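Local structure of putative ABC transporter subunit, substrate-binding component (Rhodopseudomonas palustris, 4EVQ) at residues A145-G150 / K173-G178; V155-K160 / K184-A189; D208-F213 / I233-P238; F240-V245 / I256-H261. The protein binds 4-hydroxybenzoate and related benzoate derivatives, probably delivering them to an ABC transporter as its solute-binding component. All coordinates share one frame; numbering follows the deposited sequence. Where two conformers were deposited one is given.

Contact 1. Residues A145-G150 / K173-G178; sequences AMIKAG and KSFTAG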
# COMPACT_ATOMS: atom_id res chain seq x y z
N ALA A 145 -16.26 -8.78 -2.08
CA ALA A 145 -17.16 -8.03 -1.22
C ALA A 145 -18.33 -7.43 -2.01
O ALA A 145 -19.47 -7.38 -1.54
CB ALA A 145 -16.38 -6.93 -0.52
N MSE A 146 -18.05 -7.02 -3.24
CA MSE A 146 -19.09 -6.44 -4.08
C MSE A 146 -20.10 -7.52 -4.48
O MSE A 146 -21.31 -7.25 -4.53
CB MSE A 146 -18.45 -5.73 -5.28
CG MSE A 146 -17.70 -4.51 -4.82
SE MSE A 146 -16.43 -3.77 -6.07
CE MSE A 146 -17.74 -3.01 -7.27
N ILE A 147 -19.62 -8.71 -4.82
CA ILE A 147 -20.55 -9.82 -5.12
C ILE A 147 -21.38 -10.10 -3.87
O ILE A 147 -22.61 -10.28 -3.98
CB ILE A 147 -19.76 -11.03 -5.59
CG1 ILE A 147 -19.14 -10.79 -6.99
CG2 ILE A 147 -20.68 -12.29 -5.58
CD1 ILE A 147 -20.13 -10.57 -8.13
N LYS A 148 -20.75 -10.15 -2.71
CA LYS A 148 -21.48 -10.47 -1.48
C LYS A 148 -22.55 -9.41 -1.21
O LYS A 148 -23.64 -9.73 -0.67
CB LYS A 148 -20.47 -10.59 -0.33
CG LYS A 148 -21.01 -11.00 1.03
CD LYS A 148 -19.90 -11.11 2.08
CE LYS A 148 -20.49 -11.54 3.43
NZ LYS A 148 -19.49 -11.57 4.52
N ALA A 149 -22.30 -8.18 -1.65
CA ALA A 149 -23.25 -7.08 -1.51
C ALA A 149 -24.39 -7.13 -2.54
O ALA A 149 -25.27 -6.29 -2.51
CB ALA A 149 -22.54 -5.70 -1.59
N GLY A 150 -24.35 -8.07 -3.48
CA GLY A 150 -25.41 -8.21 -4.46
C GLY A 150 -25.24 -7.42 -5.75
O GLY A 150 -26.15 -7.36 -6.56
N LYS A 173 -11.43 -10.89 -11.75
CA LYS A 173 -11.45 -12.32 -11.49
C LYS A 173 -12.46 -12.70 -10.46
O LYS A 173 -13.21 -13.65 -10.67
CB LYS A 173 -10.07 -12.81 -11.12
CG LYS A 173 -9.12 -12.77 -12.29
CD LYS A 173 -7.71 -13.14 -11.89
CE LYS A 173 -6.75 -12.81 -13.02
NZ LYS A 173 -5.34 -12.79 -12.56
N SER A 174 -12.53 -12.01 -9.34
CA SER A 174 -13.48 -12.42 -8.31
C SER A 174 -14.89 -11.96 -8.60
O SER A 174 -15.86 -12.62 -8.17
CB SER A 174 -13.03 -11.96 -6.92
OG SER A 174 -13.05 -10.55 -6.87
N PHE A 175 -15.04 -10.87 -9.34
CA PHE A 175 -16.37 -10.40 -9.69
C PHE A 175 -16.99 -11.30 -10.73
O PHE A 175 -18.18 -11.69 -10.60
CB PHE A 175 -16.28 -8.97 -10.21
CG PHE A 175 -17.60 -8.21 -10.14
CD1 PHE A 175 -18.11 -7.77 -8.93
CD2 PHE A 175 -18.33 -7.94 -11.29
CE1 PHE A 175 -19.31 -7.07 -8.87
CE2 PHE A 175 -19.52 -7.21 -11.22
CZ PHE A 175 -19.99 -6.78 -10.02
N THR A 176 -16.23 -11.69 -11.73
CA THR A 176 -16.77 -12.59 -12.74
C THR A 176 -16.90 -14.03 -12.23
O THR A 176 -17.81 -14.74 -12.68
CB THR A 176 -15.94 -12.58 -14.04
OG1 THR A 176 -14.64 -13.12 -13.81
CG2 THR A 176 -15.84 -11.19 -14.62
N ALA A 177 -16.02 -14.50 -11.33
CA ALA A 177 -16.21 -15.84 -10.72
C ALA A 177 -17.51 -15.85 -9.97
O ALA A 177 -18.19 -16.91 -9.93
CB ALA A 177 -15.06 -16.19 -9.80
N GLY A 178 -17.91 -14.76 -9.35
CA GLY A 178 -19.17 -14.66 -8.65
C GLY A 178 -20.35 -14.36 -9.56
O GLY A 178 -21.42 -14.01 -9.04
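With chi1 of I147 at -70° and chi2 turned in the same sense, CG1 stands beside the backbone N and the chain folds so that CD1 reaches the F175 ring; F175 in turn holds CG anti to its own N (chi1 -160°), which brings its ring up to that methyl. The outcome is a CH-pi contact: I147 CD1 sits 3.9 Å from the ring centroid and 25° off the normal, over one face but displaced toward the rim, where it approaches F175 CD1 to 3.5 Å. M146, a selenomethionine, meets the same ring differently, its CB lying near the plane at the edge, 3.9 Å from F175 CE1. The contact joins the C-terminal ends of helices 135-148 and 162-177 in a periplasmic binding protein fold, and G150 closes the first helix with a Schellman motif, its N bonded to I147 O at 2.9 Å. G178 follows the second helix and passes close to I147, leaving no room for a side chain: a CB built there would clash with I147 CG1. In one of its two deposited conformers, S174 OG bonds to R140 O on the first helix. Beyond the ring, M146 packs on C209, Y211 and W236 of the sheet, and F175 meets F171.

Contact 2. Residues V155-K160 / K184-A189; sequences VTVTWK and KDITIA. With SO4 (sulfate ion), chain E.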
# COMPACT_ATOMS: atom_id res chain seq x y z
N VAL A 155 -18.51 -1.12 -13.87
CA VAL A 155 -17.50 -0.47 -14.71
C VAL A 155 -16.29 -0.19 -13.83
O VAL A 155 -16.45 0.19 -12.67
CB VAL A 155 -18.02 0.87 -15.29
CG1 VAL A 155 -16.89 1.68 -15.97
CG2 VAL A 155 -19.15 0.63 -16.25
N THR A 156 -15.08 -0.40 -14.36
CA THR A 156 -13.86 -0.07 -13.63
C THR A 156 -13.22 1.19 -14.20
O THR A 156 -13.38 1.48 -15.41
CB THR A 156 -12.82 -1.19 -13.63
OG1 THR A 156 -12.27 -1.31 -14.93
CG2 THR A 156 -13.41 -2.50 -13.19
N VAL A 157 -12.57 1.97 -13.35
CA VAL A 157 -11.85 3.13 -13.82
C VAL A 157 -10.57 3.28 -12.98
O VAL A 157 -10.62 3.24 -11.74
CB VAL A 157 -12.74 4.38 -13.81
CG1 VAL A 157 -13.27 4.68 -12.46
CG2 VAL A 157 -12.02 5.56 -14.40
N THR A 158 -9.46 3.50 -13.65
CA THR A 158 -8.18 3.60 -12.95
C THR A 158 -7.16 4.23 -13.87
O THR A 158 -7.46 4.56 -15.01
CB THR A 158 -7.69 2.24 -12.39
OG1 THR A 158 -6.59 2.46 -11.51
CG2 THR A 158 -7.25 1.33 -13.50
N TRP A 159 -5.96 4.40 -13.34
CA TRP A 159 -4.83 4.87 -14.12
C TRP A 159 -4.17 3.73 -14.90
O TRP A 159 -4.13 2.58 -14.43
CB TRP A 159 -3.78 5.52 -13.19
CG TRP A 159 -4.07 6.93 -12.79
CD1 TRP A 159 -4.49 7.93 -13.62
CD2 TRP A 159 -3.94 7.50 -11.49
NE1 TRP A 159 -4.58 9.09 -12.92
CE2 TRP A 159 -4.24 8.87 -11.61
CE3 TRP A 159 -3.54 7.01 -10.26
CZ2 TRP A 159 -4.19 9.75 -10.53
CZ3 TRP A 159 -3.46 7.86 -9.21
CH2 TRP A 159 -3.81 9.21 -9.33
N LYS A 160 -3.65 4.08 -16.08
CA LYS A 160 -3.04 3.14 -16.98
C LYS A 160 -1.56 2.90 -16.59
O LYS A 160 -0.62 3.40 -17.20
CB LYS A 160 -3.17 3.61 -18.42
CG LYS A 160 -2.79 2.52 -19.44
CD LYS A 160 -3.12 2.82 -20.87
CE LYS A 160 -2.57 1.70 -21.75
NZ LYS A 160 -1.08 1.66 -21.80
N LYS A 184 -17.17 -2.62 -18.80
CA LYS A 184 -16.15 -1.77 -19.38
C LYS A 184 -15.05 -1.54 -18.38
O LYS A 184 -15.31 -1.39 -17.21
CB LYS A 184 -16.74 -0.43 -19.80
CG LYS A 184 -15.88 0.39 -20.76
CD LYS A 184 -15.89 -0.17 -22.14
CE LYS A 184 -17.24 -0.03 -22.79
NZ LYS A 184 -17.25 -0.54 -24.21
N ASP A 185 -13.81 -1.49 -18.87
CA ASP A 185 -12.67 -1.02 -18.09
C ASP A 185 -12.18 0.28 -18.74
O ASP A 185 -11.72 0.26 -19.88
CB ASP A 185 -11.55 -2.06 -18.09
CG ASP A 185 -12.00 -3.38 -17.53
OD1 ASP A 185 -12.40 -3.46 -16.37
OD2 ASP A 185 -11.99 -4.35 -18.31
N ILE A 186 -12.29 1.36 -18.01
CA ILE A 186 -11.86 2.66 -18.50
C ILE A 186 -10.50 2.97 -17.83
O ILE A 186 -10.32 2.78 -16.62
CB ILE A 186 -12.89 3.77 -18.13
CG1 ILE A 186 -14.28 3.44 -18.69
CG2 ILE A 186 -12.42 5.13 -18.58
CD1 ILE A 186 -15.39 4.34 -18.21
N THR A 187 -9.57 3.49 -18.63
CA THR A 187 -8.33 3.95 -18.09
C THR A 187 -8.07 5.41 -18.43
O THR A 187 -8.58 5.97 -19.42
CB THR A 187 -7.11 3.11 -18.45
OG1 THR A 187 -6.86 3.17 -19.85
CG2 THR A 187 -7.28 1.67 -18.00
N ILE A 188 -7.26 5.99 -17.58
CA ILE A 188 -6.87 7.37 -17.62
C ILE A 188 -5.34 7.35 -17.63
O ILE A 188 -4.72 6.58 -16.85
CB ILE A 188 -7.38 8.06 -16.24
CG1 ILE A 188 -8.89 7.93 -16.10
CG2 ILE A 188 -6.98 9.46 -16.16
CD1 ILE A 188 -9.70 8.74 -17.11
N ALA A 189 -4.65 8.18 -18.42
CA ALA A 189 -3.19 8.20 -18.38
C ALA A 189 -2.70 8.64 -16.99
O ALA A 189 -3.27 9.55 -16.42
CB ALA A 189 -2.69 9.22 -19.40
S SO4 E . -14.22 0.14 -26.23
O1 SO4 E . -12.99 0.88 -26.58
O2 SO4 E . -15.05 1.06 -25.43
O3 SO4 E . -13.92 -1.08 -25.51
O4 SO4 E . -14.94 -0.23 -27.46
O HOH W 1 -10.02 0.13 -15.63
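T156 and D185, paired across two parallel strands, point to the same face of the sheet, and their side chains meet at an angle with the hydroxyl against the carboxylate. T156 OG1 donates to D185 OD1 at 2.6 Å, on the lone pair that faces away from OD2. The chi1 of T156, 71°, sets OG1 between the backbone N and the carbonyl carbon, within reach of D185 and of a water that donates to both T156 OG1 and I186 O, each at 2.8 Å. D185 OD2 is in a salt bridge with K172. A valine in place of T156 would probably leave D185 OD1 and the water without this partner, with the carboxylate then held mainly through K172. On the other face V155 CG1 packs against I186 CD1 at 3.8 Å, and W159 sets CD1 3.9 Å from I188 CG2, with I188 O lying in the plane of the indole at its edge. The backbones run 18° from parallel and are joined by bonds whose angles at hydrogen vary, the straightest being I186 N to T156 O at 2.8 Å (170°). This is the right-handed beta-alpha-beta crossover of strands 153-159 and 181-188 through helix 162-177. The helix packs on the T156 and D185 face through V168, helix 196-205 lies against V155 and I186, and strand 209-213 bonds along the other side of strand 153-159.

Contact 3. Residues D208-F213 / I233-P238; sequences DCVYAF and IPLWGP. With PHB (p-hydroxybenzoic acid), chain H.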
# COMPACT_ATOMS: atom_id res chain seq x y z
N ASP A 208 -24.42 -1.00 -12.16
CA ASP A 208 -24.91 -0.89 -10.80
C ASP A 208 -23.84 -0.57 -9.76
O ASP A 208 -24.14 -0.38 -8.58
CB ASP A 208 -25.75 -2.11 -10.38
CG ASP A 208 -24.97 -3.41 -10.27
OD1 ASP A 208 -23.73 -3.44 -10.36
OD2 ASP A 208 -25.60 -4.47 -10.06
N CYS A 209 -22.61 -0.42 -10.24
CA CYS A 209 -21.51 0.02 -9.37
C CYS A 209 -20.32 0.41 -10.24
O CYS A 209 -20.17 0.01 -11.38
CB CYS A 209 -21.08 -1.11 -8.41
SG CYS A 209 -20.59 -2.66 -9.22
N VAL A 210 -19.42 1.16 -9.60
CA VAL A 210 -18.13 1.54 -10.17
C VAL A 210 -17.05 1.10 -9.20
O VAL A 210 -17.17 1.30 -7.98
CB VAL A 210 -18.06 3.05 -10.41
CG1 VAL A 210 -16.65 3.46 -10.82
CG2 VAL A 210 -19.06 3.47 -11.48
N TYR A 211 -16.02 0.48 -9.76
CA TYR A 211 -14.80 0.13 -9.03
C TYR A 211 -13.68 1.04 -9.52
O TYR A 211 -13.37 1.03 -10.70
CB TYR A 211 -14.43 -1.32 -9.32
CG TYR A 211 -13.10 -1.82 -8.77
CD1 TYR A 211 -13.01 -2.29 -7.48
CD2 TYR A 211 -11.96 -1.87 -9.55
CE1 TYR A 211 -11.82 -2.79 -7.00
CE2 TYR A 211 -10.75 -2.36 -9.07
CZ TYR A 211 -10.71 -2.83 -7.81
OH TYR A 211 -9.52 -3.38 -7.32
N ALA A 212 -13.08 1.80 -8.61
CA ALA A 212 -12.03 2.76 -8.97
C ALA A 212 -10.80 2.58 -8.11
O ALA A 212 -10.89 2.42 -6.90
CB ALA A 212 -12.55 4.19 -8.84
N PHE A 213 -9.67 2.67 -8.78
CA PHE A 213 -8.40 2.81 -8.07
C PHE A 213 -7.74 4.12 -8.48
O PHE A 213 -7.34 4.29 -9.66
CB PHE A 213 -7.39 1.65 -8.25
CG PHE A 213 -5.97 2.04 -7.79
CD1 PHE A 213 -5.73 2.32 -6.47
CD2 PHE A 213 -4.94 2.22 -8.70
CE1 PHE A 213 -4.49 2.76 -6.04
CE2 PHE A 213 -3.68 2.69 -8.26
CZ PHE A 213 -3.48 2.95 -6.93
N ILE A 233 -25.07 5.94 -8.67
CA ILE A 233 -24.40 4.64 -8.77
C ILE A 233 -23.33 4.54 -7.64
O ILE A 233 -22.52 5.45 -7.47
CB ILE A 233 -23.66 4.49 -10.15
CG1 ILE A 233 -24.64 4.55 -11.31
CG2 ILE A 233 -22.85 3.18 -10.20
CD1 ILE A 233 -23.95 4.86 -12.67
N PRO A 234 -23.34 3.47 -6.87
CA PRO A 234 -22.39 3.40 -5.75
C PRO A 234 -20.97 3.17 -6.22
O PRO A 234 -20.67 2.39 -7.10
CB PRO A 234 -22.85 2.20 -4.96
CG PRO A 234 -23.61 1.36 -5.90
CD PRO A 234 -24.26 2.31 -6.88
N LEU A 235 -20.09 3.93 -5.56
CA LEU A 235 -18.64 3.89 -5.77
C LEU A 235 -17.98 3.00 -4.75
O LEU A 235 -18.19 3.12 -3.54
CB LEU A 235 -18.11 5.31 -5.72
CG LEU A 235 -16.57 5.47 -5.90
CD1 LEU A 235 -16.16 4.92 -7.26
CD2 LEU A 235 -16.19 6.91 -5.79
N TRP A 236 -17.13 2.15 -5.28
CA TRP A 236 -16.30 1.22 -4.53
C TRP A 236 -14.86 1.28 -5.00
O TRP A 236 -14.58 1.68 -6.10
CB TRP A 236 -16.77 -0.20 -4.82
CG TRP A 236 -18.02 -0.67 -4.14
CD1 TRP A 236 -19.31 -0.32 -4.44
CD2 TRP A 236 -18.09 -1.60 -3.08
NE1 TRP A 236 -20.18 -0.99 -3.59
CE2 TRP A 236 -19.46 -1.78 -2.75
CE3 TRP A 236 -17.13 -2.30 -2.35
CZ2 TRP A 236 -19.87 -2.64 -1.75
CZ3 TRP A 236 -17.56 -3.15 -1.35
CH2 TRP A 236 -18.92 -3.34 -1.08
N GLY A 237 -13.94 0.84 -4.14
CA GLY A 237 -12.57 0.63 -4.58
C GLY A 237 -11.77 0.00 -3.48
O GLY A 237 -12.22 -0.15 -2.37
N PRO A 238 -10.53 -0.37 -3.81
CA PRO A 238 -9.58 -0.62 -2.72
C PRO A 238 -9.44 0.63 -1.88
O PRO A 238 -9.64 1.73 -2.36
CB PRO A 238 -8.29 -0.96 -3.47
CG PRO A 238 -8.39 -0.09 -4.74
CD PRO A 238 -9.87 -0.14 -5.10
C1' PHB H . 1.20 1.19 -6.55
O1' PHB H . 1.63 1.75 -7.58
O2' PHB H . 1.51 -0.03 -6.23
C1 PHB H . 0.29 1.88 -5.60
C2 PHB H . 0.31 3.27 -5.54
C3 PHB H . -0.55 3.93 -4.67
C4 PHB H . -1.40 3.21 -3.90
C5 PHB H . -1.42 1.83 -3.92
C6 PHB H . -0.57 1.19 -4.78
O4 PHB H . -2.25 3.83 -3.05
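V210 and L235 form a parallel bridge pair, and their side chains lie on one face of the sheet. L235 holds CG anti to its N (chi1 179°) and bends at chi2, which carries CD1 to 3.9 Å from V210 CG1 and to 4.0 Å from A212 CB. V210 spreads its two methyls between neighbours: CG1 takes L235, while CG2 meets I233 CG2 at 4.0 Å, the two side chains crossing at about a right angle. The Y211 ring, also thrown anti to its backbone N (chi1 174°), brings CE1 to 3.8 Å from P238 CD, again at about a right angle. F213 meets P238 CG through CD1, while its far end lies 3.7 Å from PHB C4, measured from CZ; the ligand's C3 lies in the plane of the ring at its edge. G237 needs its lack of a side chain, because a CB there would clash with A212 O. Three backbone bonds hold the strands, W236 N to V210 O being the shortest at 2.8 Å. The pair belongs to a beta-alpha-beta unit, strands 209-213 and 235-238 linked by helix 217-228, which packs on V210, A212 and L235. Helix 135-148 packs on C209, Y211 and W236, and strand 153-159 borders strand 209-213.

Contact 4. Residues F240-V245 / I256-H261; sequences FLTDGV and IKTVLH. With PHB (p-hydroxybenzoic acid), chain H.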
# COMPACT_ATOMS: atom_id res chain seq x y z
N PHE A 240 -7.22 2.57 -0.85
CA PHE A 240 -6.37 3.67 -1.30
C PHE A 240 -7.20 4.81 -1.89
O PHE A 240 -6.74 5.95 -1.92
CB PHE A 240 -5.34 3.18 -2.33
CG PHE A 240 -4.73 1.88 -1.97
CD1 PHE A 240 -3.94 1.77 -0.84
CD2 PHE A 240 -5.02 0.74 -2.70
CE1 PHE A 240 -3.44 0.55 -0.47
CE2 PHE A 240 -4.52 -0.51 -2.29
CZ PHE A 240 -3.75 -0.59 -1.18
N LEU A 241 -8.40 4.49 -2.38
CA LEU A 241 -9.27 5.49 -3.02
C LEU A 241 -9.67 6.55 -2.01
O LEU A 241 -9.88 7.68 -2.40
CB LEU A 241 -10.50 4.76 -3.53
CG LEU A 241 -11.55 5.63 -4.23
CD1 LEU A 241 -10.99 6.28 -5.47
CD2 LEU A 241 -12.79 4.79 -4.56
N THR A 242 -9.79 6.22 -0.72
CA THR A 242 -10.21 7.18 0.29
C THR A 242 -9.16 7.53 1.34
O THR A 242 -9.28 8.57 1.99
CB THR A 242 -11.51 6.72 0.98
OG1 THR A 242 -11.31 5.45 1.64
CG2 THR A 242 -12.62 6.54 -0.03
N ASP A 243 -8.15 6.67 1.53
CA ASP A 243 -7.23 6.93 2.62
C ASP A 243 -6.41 8.21 2.41
O ASP A 243 -5.80 8.40 1.37
CB ASP A 243 -6.30 5.74 2.86
CG ASP A 243 -6.77 4.87 4.02
OD1 ASP A 243 -7.97 4.51 4.06
OD2 ASP A 243 -5.93 4.53 4.91
N GLY A 244 -6.44 9.07 3.41
CA GLY A 244 -5.73 10.33 3.39
C GLY A 244 -6.48 11.51 2.85
O GLY A 244 -5.98 12.62 2.97
N VAL A 245 -7.64 11.29 2.24
CA VAL A 245 -8.39 12.36 1.56
C VAL A 245 -9.77 12.51 2.14
O VAL A 245 -10.56 13.29 1.60
CB VAL A 245 -8.43 12.18 0.04
CG1 VAL A 245 -7.00 12.23 -0.56
CG2 VAL A 245 -9.19 10.96 -0.39
N ILE A 256 -19.01 6.08 0.20
CA ILE A 256 -18.10 5.27 -0.59
C ILE A 256 -17.71 4.03 0.20
O ILE A 256 -17.39 4.13 1.38
CB ILE A 256 -16.83 6.09 -1.00
CG1 ILE A 256 -17.23 7.24 -1.94
CG2 ILE A 256 -15.78 5.19 -1.65
CD1 ILE A 256 -16.07 8.15 -2.21
N LYS A 257 -17.71 2.89 -0.46
CA LYS A 257 -17.36 1.63 0.17
C LYS A 257 -15.98 1.20 -0.33
O LYS A 257 -15.66 1.28 -1.50
CB LYS A 257 -18.36 0.56 -0.21
CG LYS A 257 -19.75 0.82 0.34
CD LYS A 257 -20.03 -0.06 1.48
CE LYS A 257 -21.34 0.23 2.19
NZ LYS A 257 -22.53 0.30 1.35
N THR A 258 -15.14 0.73 0.59
CA THR A 258 -13.81 0.26 0.22
C THR A 258 -13.44 -0.97 1.02
O THR A 258 -14.04 -1.30 2.03
CB THR A 258 -12.70 1.33 0.42
OG1 THR A 258 -12.56 1.68 1.79
CG2 THR A 258 -12.94 2.58 -0.39
N VAL A 259 -12.45 -1.69 0.50
CA VAL A 259 -11.85 -2.80 1.22
C VAL A 259 -10.37 -2.49 1.45
O VAL A 259 -9.68 -2.06 0.51
CB VAL A 259 -12.05 -4.11 0.46
CG1 VAL A 259 -11.21 -5.22 1.06
CG2 VAL A 259 -13.53 -4.51 0.44
N LEU A 260 -9.90 -2.66 2.67
CA LEU A 260 -8.50 -2.38 2.98
C LEU A 260 -8.10 -3.18 4.21
O LEU A 260 -8.91 -3.48 5.08
CB LEU A 260 -8.28 -0.87 3.26
CG LEU A 260 -6.84 -0.35 3.14
CD1 LEU A 260 -6.32 -0.46 1.72
CD2 LEU A 260 -6.82 1.11 3.64
N HIS A 261 -6.80 -3.40 4.30
CA HIS A 261 -6.14 -4.06 5.42
C HIS A 261 -5.95 -3.19 6.66
O HIS A 261 -5.35 -3.62 7.62
CB HIS A 261 -4.83 -4.68 4.93
CG HIS A 261 -3.97 -3.74 4.18
ND1 HIS A 261 -4.34 -3.25 2.94
CD2 HIS A 261 -2.75 -3.22 4.45
CE1 HIS A 261 -3.40 -2.44 2.51
NE2 HIS A 261 -2.42 -2.41 3.39
C1' PHB H . 1.20 1.19 -6.55
O1' PHB H . 1.63 1.75 -7.58
O2' PHB H . 1.51 -0.03 -6.23
C1 PHB H . 0.29 1.88 -5.60
C2 PHB H . 0.31 3.27 -5.54
C3 PHB H . -0.55 3.93 -4.67
C4 PHB H . -1.40 3.21 -3.90
C5 PHB H . -1.42 1.83 -3.92
C6 PHB H . -0.57 1.19 -4.78
O4 PHB H . -2.25 3.83 -3.05
O HOH W 2 -13.93 3.75 2.76
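T258 OG1 is held by a water at 2.7 Å and, outside the two segments, by R348 NE; the same water makes a weak 3.3 Å bond to T242 OG1. The two threonines point toward each other, tip to tip, yet their hydroxyl oxygens stay 4.0 Å apart, and the water between them gives at most a weak link. Their methyl sides belong to an apolar patch, where T242 CG2 lies 3.8 Å from I256 CG2 as the two side chains run alongside one another in opposite senses. The main apolar contact is F240 with L260. The CB of F240 leaves the backbone away from strand 257-260, but chi1 of -42° swings the ring back, and L260 CD1 comes over one face, 4.0 Å from the centroid and 24° off the normal. The opposite face is occupied by PHB, whose C5 stands 3.8 Å above the ring centre, while PHB O4 comes within 3.2 Å of F240 CB. F240 is thus a layer between the ligand and the sheet, in line with its place in the 4-hydroxybenzoate pocket. An alanine here would probably open a gap between L260 and the ligand and leave the C5 and O4 edge of the bound ring without its neighbour. H261 CE1 approaches F240 CZ, and its NE2 bonds to Q292. L260 CD2 rests against D243, whose OD2 takes a bond from V288 N. R348 bonds both D243 OD1 and T258 OG1, so these buried polar ends are paired, whereas F240 offers the ligand a nonpolar surface of ring face and CB.

How the contacts relate
From the N terminus, helix 135-148 enters contact 1 first, then strand 153-159 opens contact 2 before helix 162-177 returns to close contact 1; strand 181-188 then closes contact 2, so these two cross along the chain. Contacts 3 and 4 follow in series, each closing its own loop, the latter over only ten intervening residues. Contacts 2, 3 and 4 share one sheet: V157 N meets Y211 O at 2.9 Å between contacts 2 and 3, and L235 O meets K257 N at 3.1 Å between contacts 3 and 4. Contact 1 lies against that sheet, M146 touching W236. Contacts 3 and 4 both reach 4-hydroxybenzoate.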